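Local coordinates for plasma serine protease inhibitor (Homo sapiens, PDB 3DY0), which inhibits serine proteases of blood plasma and other body fluids in a heparin-dependent manner, trapping them irreversibly through its reactive center loop, at residues 240-243 with 244-248; 14-17 with 18-22. One frame throughout, in Å; residues are numbered along the deposited sequence.

Contact 1: residues 240-243 with 244-248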
loop_
_atom_site.group_PDB
_atom_site.type_symbol
_atom_site.label_atom_id
_atom_site.label_comp_id
_atom_site.label_asym_id
_atom_site.label_seq_id
_atom_site.Cartn_x
_atom_site.Cartn_y
_atom_site.Cartn_z
ATOM N N GLN A 240 11.014 -12.346 12.575
ATOM C CA GLN A 240 10.183 -11.685 13.579
ATOM C C GLN A 240 10.920 -10.485 14.163
ATOM O O GLN A 240 10.339 -9.415 14.371
ATOM C CB GLN A 240 9.820 -12.668 14.698
ATOM C CG GLN A 240 8.834 -12.107 15.712
ATOM C CD GLN A 240 7.499 -11.746 15.088
ATOM O OE1 GLN A 240 6.828 -12.592 14.495
ATOM N NE2 GLN A 240 7.104 -10.484 15.220
ATOM N N GLN A 241 12.211 -10.670 14.421
ATOM C CA GLN A 241 13.046 -9.614 14.970
ATOM C C GLN A 241 13.107 -8.428 14.012
ATOM O O GLN A 241 13.031 -7.274 14.433
ATOM C CB GLN A 241 14.454 -10.153 15.232
ATOM C CG GLN A 241 15.433 -9.119 15.756
ATOM C CD GLN A 241 16.696 -9.754 16.294
ATOM O OE1 GLN A 241 16.667 -10.463 17.304
ATOM N NE2 GLN A 241 17.813 -9.517 15.620
ATOM N N VAL A 242 13.249 -8.713 12.722
ATOM C CA VAL A 242 13.301 -7.650 11.729
ATOM C C VAL A 242 11.950 -6.943 11.665
ATOM O O VAL A 242 11.885 -5.716 11.659
ATOM C CB VAL A 242 13.688 -8.207 10.337
ATOM C CG1 VAL A 242 13.461 -7.156 9.254
ATOM C CG2 VAL A 242 15.157 -8.624 10.348
ATOM N N GLU A 243 10.869 -7.716 11.637
ATOM C CA GLU A 243 9.529 -7.131 11.586
ATOM C C GLU A 243 9.284 -6.223 12.791
ATOM O O GLU A 243 8.712 -5.140 12.654
ATOM C CB GLU A 243 8.470 -8.236 11.530
ATOM C CG GLU A 243 8.504 -9.045 10.241
ATOM C CD GLU A 243 7.511 -10.189 10.241
ATOM O OE1 GLU A 243 7.549 -10.998 11.189
ATOM O OE2 GLU A 243 6.701 -10.285 9.295
ATOM N N ASN A 244 9.721 -6.654 13.970
ATOM C CA ASN A 244 9.539 -5.844 15.173
ATOM C C ASN A 244 10.331 -4.539 15.109
ATOM O O ASN A 244 9.945 -3.538 15.719
ATOM C CB ASN A 244 9.965 -6.623 16.426
ATOM C CG ASN A 244 9.109 -7.854 16.675
ATOM O OD1 ASN A 244 7.933 -7.895 16.313
ATOM N ND2 ASN A 244 9.696 -8.858 17.318
ATOM N N GLY A 245 11.431 -4.550 14.361
ATOM C CA GLY A 245 12.269 -3.370 14.252
ATOM C C GLY A 245 11.943 -2.413 13.121
ATOM O O GLY A 245 12.519 -1.325 13.041
ATOM N N LEU A 246 11.023 -2.796 12.243
ATOM C CA LEU A 246 10.669 -1.922 11.132
ATOM C C LEU A 246 10.094 -0.607 11.634
ATOM O O LEU A 246 9.272 -0.586 12.551
ATOM C CB LEU A 246 9.644 -2.592 10.217
ATOM C CG LEU A 246 10.083 -3.876 9.518
ATOM C CD1 LEU A 246 8.919 -4.440 8.726
ATOM C CD2 LEU A 246 11.275 -3.597 8.607
ATOM N N SER A 247 10.525 0.485 11.017
ATOM C CA SER A 247 10.051 1.814 11.375
ATOM C C SER A 247 10.499 2.777 10.291
ATOM O O SER A 247 11.328 2.429 9.446
ATOM C CB SER A 247 10.637 2.260 12.715
ATOM O OG SER A 247 12.035 2.483 12.609
ATOM N N GLU A 248 9.948 3.984 10.309
ATOM C CA GLU A 248 10.329 4.984 9.323
ATOM C C GLU A 248 11.819 5.281 9.492
ATOM O O GLU A 248 12.544 5.440 8.509
ATOM C CB GLU A 248 9.508 6.264 9.510
ATOM C CG GLU A 248 8.025 6.132 9.158
ATOM C CD GLU A 248 7.762 5.962 7.665
ATOM O OE1 GLU A 248 8.690 6.171 6.855
ATOM O OE2 GLU A 248 6.613 5.632 7.299
#
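Gln-240 and Asn-244, one helical turn apart, are joined twice. The backbone N of Asn-244 donates to Gln-240 O at 2.9 Å, and the two side-chain amides meet outside the helix, Gln-240 NE2 donating a hydrogen bond to Asn-244 OD1, also at 2.9 Å. The acceptor lies in the plane of the Gln-240 amide, whereas the donor stands above the Asn-244 carbonyl plane, the two amides being turned 37° against each other. A bend at chi2 (62°) folds the Gln-240 chain so that NE2 reaches Asn-244 OD1. One residue on, the backbone bonds become weak: Gly-245 N is shared between Gln-241 O and Val-242 O, and Leu-246 N reaches Glu-243 O at 3.3 Å. Leu-246 then folds back, its CG 3.3 Å from Val-242 O and its CD2 4.2 Å from Val-242 CG1. Both leucine and valine also pack on apolar side chains of a separate peptide chain bound alongside. Glu-243 leaves this turn, its OE2 bonded to Tyr-17 OH and salt-bridged to a basic side chain of that peptide. With these bonds weak, Leu-246 leads in extended form to Ser-247, the N-cap of helix 248-257; the exposed amide pair bridges one turn, and the buried apolar pair faces the peptide.

Contact 2: residues 14-17 with 18-22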
loop_
_atom_site.group_PDB
_atom_site.type_symbol
_atom_site.label_atom_id
_atom_site.label_comp_id
_atom_site.label_asym_id
_atom_site.label_seq_id
_atom_site.Cartn_x
_atom_site.Cartn_y
_atom_site.Cartn_z
ATOM N N PHE A 14 4.304 0.901 9.510
ATOM C CA PHE A 14 4.834 -0.292 10.134
ATOM C C PHE A 14 3.990 -0.888 11.242
ATOM O O PHE A 14 4.067 -2.088 11.504
ATOM C CB PHE A 14 6.277 -0.010 10.539
ATOM C CG PHE A 14 7.129 0.374 9.361
ATOM C CD1 PHE A 14 7.473 -0.576 8.403
ATOM C CD2 PHE A 14 7.509 1.695 9.160
ATOM C CE1 PHE A 14 8.179 -0.213 7.254
ATOM C CE2 PHE A 14 8.215 2.069 8.014
ATOM C CZ PHE A 14 8.549 1.112 7.061
ATOM N N ASP A 15 3.168 -0.067 11.885
ATOM C CA ASP A 15 2.276 -0.613 12.893
ATOM C C ASP A 15 1.214 -1.380 12.101
ATOM O O ASP A 15 0.740 -2.430 12.532
ATOM C CB ASP A 15 1.629 0.504 13.714
ATOM C CG ASP A 15 2.574 1.090 14.750
ATOM O OD1 ASP A 15 2.203 2.093 15.394
ATOM O OD2 ASP A 15 3.683 0.547 14.929
ATOM N N LEU A 16 0.849 -0.861 10.929
ATOM C CA LEU A 16 -0.136 -1.547 10.096
ATOM C C LEU A 16 0.469 -2.849 9.580
ATOM O O LEU A 16 -0.175 -3.902 9.608
ATOM C CB LEU A 16 -0.570 -0.669 8.913
ATOM C CG LEU A 16 -1.561 -1.324 7.939
ATOM C CD1 LEU A 16 -2.758 -1.888 8.693
ATOM C CD2 LEU A 16 -2.013 -0.293 6.915
ATOM N N TYR A 17 1.711 -2.784 9.114
ATOM C CA TYR A 17 2.370 -3.983 8.619
ATOM C C TYR A 17 2.341 -5.075 9.686
ATOM O O TYR A 17 1.969 -6.214 9.413
ATOM C CB TYR A 17 3.832 -3.703 8.254
ATOM C CG TYR A 17 4.578 -4.976 7.928
ATOM C CD1 TYR A 17 4.575 -5.503 6.636
ATOM C CD2 TYR A 17 5.184 -5.723 8.942
ATOM C CE1 TYR A 17 5.153 -6.750 6.364
ATOM C CE2 TYR A 17 5.751 -6.961 8.685
ATOM C CZ TYR A 17 5.732 -7.472 7.399
ATOM O OH TYR A 17 6.264 -8.718 7.167
ATOM N N ARG A 18 2.750 -4.722 10.901
ATOM C CA ARG A 18 2.781 -5.695 11.986
ATOM C C ARG A 18 1.407 -6.264 12.330
ATOM O O ARG A 18 1.292 -7.448 12.645
ATOM C CB ARG A 18 3.446 -5.086 13.226
ATOM C CG ARG A 18 4.971 -5.036 13.128
ATOM C CD ARG A 18 5.602 -4.485 14.409
ATOM N NE ARG A 18 5.457 -3.038 14.511
ATOM C CZ ARG A 18 6.309 -2.161 13.987
ATOM N NH1 ARG A 18 7.383 -2.585 13.327
ATOM N NH2 ARG A 18 6.084 -0.862 14.116
ATOM N N ALA A 19 0.369 -5.434 12.265
ATOM C CA ALA A 19 -0.984 -5.907 12.552
ATOM C C ALA A 19 -1.384 -6.958 11.515
ATOM O O ALA A 19 -1.956 -8.000 11.854
ATOM C CB ALA A 19 -1.968 -4.740 12.523
ATOM N N LEU A 20 -1.082 -6.681 10.249
ATOM C CA LEU A 20 -1.402 -7.612 9.173
ATOM C C LEU A 20 -0.605 -8.907 9.315
ATOM O O LEU A 20 -1.150 -10.003 9.166
ATOM C CB LEU A 20 -1.108 -6.966 7.814
ATOM C CG LEU A 20 -1.972 -5.751 7.469
ATOM C CD1 LEU A 20 -1.564 -5.222 6.094
ATOM C CD2 LEU A 20 -3.449 -6.149 7.486
ATOM N N ALA A 21 0.684 -8.780 9.615
ATOM C CA ALA A 21 1.552 -9.942 9.773
ATOM C C ALA A 21 1.094 -10.830 10.923
ATOM O O ALA A 21 1.097 -12.060 10.815
ATOM C CB ALA A 21 2.989 -9.487 10.009
ATOM N N SER A 22 0.703 -10.202 12.024
ATOM C CA SER A 22 0.247 -10.940 13.193
ATOM C C SER A 22 -1.086 -11.624 12.944
ATOM O O SER A 22 -1.353 -12.693 13.496
ATOM C CB SER A 22 0.127 -10.004 14.396
ATOM O OG SER A 22 1.408 -9.597 14.845
#
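Arg-18 meets both Phe-14 and Asp-15 from one turn further along the helix. Its backbone N bonds to Phe-14 O at 3.0 Å, and its side chain doubles back over the same carbonyl, CG lying beside the backbone N (chi1 -78°) and the chain bending at chi3. Phe-14 O consequently sits over the centre of the guanidinium, 3.3 Å above its plane, without a hydrogen bond to NE. At the edge of the group, NH2 donates a fairly straight hydrogen bond to Asp-15 OD2 at 2.9 Å, part of a salt bridge, with the carboxylate turned 67° from the guanidinium plane. Each charged group has a second anchor: Asp-15 OD1 takes the backbone N of Asp-11, and NH1 of Arg-18 reaches the carbonyls of Glu-243 and Leu-246. Ala-19 N bonds to Asp-15 O in the helical i to i+4 pattern. These residues belong to helix 12-23, the N-terminal helix of the serpin fold, whose apolar flank lies on strand 29-31. Leu-20 serves that flank: its N bonds to Leu-16 O, and its CG lies 4.1 Å from Leu-16 CD1, both leucines resting on Phe-31. Ala-21 bonds through N to Tyr-17 O at 2.9 Å, and its CB approaches the tyrosine ring obliquely, 4.0 Å from CE2. Tyr-17 and Ala-21 both touch Ile-29.

How the contacts relate
From the N terminus the chain first forms contact 2, within helix 12-23, and contact 1 follows more than 200 residues later, in helix 239-245 and the residues just beyond it. Each closes only a local helical turn, so the two stand in series, neither nesting nor crossing. In space their centres are about 10 Å apart, and they touch directly. Two polar side chains of helix 12-23 reach the 243-246 region, and Phe-14 packs its CE2 against the backbone of Ser-247 and Glu-248. The N-terminal helix is thereby joined to the link between helices 239-245 and 248-257, with Gly-245 about 7 Å from a bound heparin sugar and the Arg-18 side chain about 11 Å.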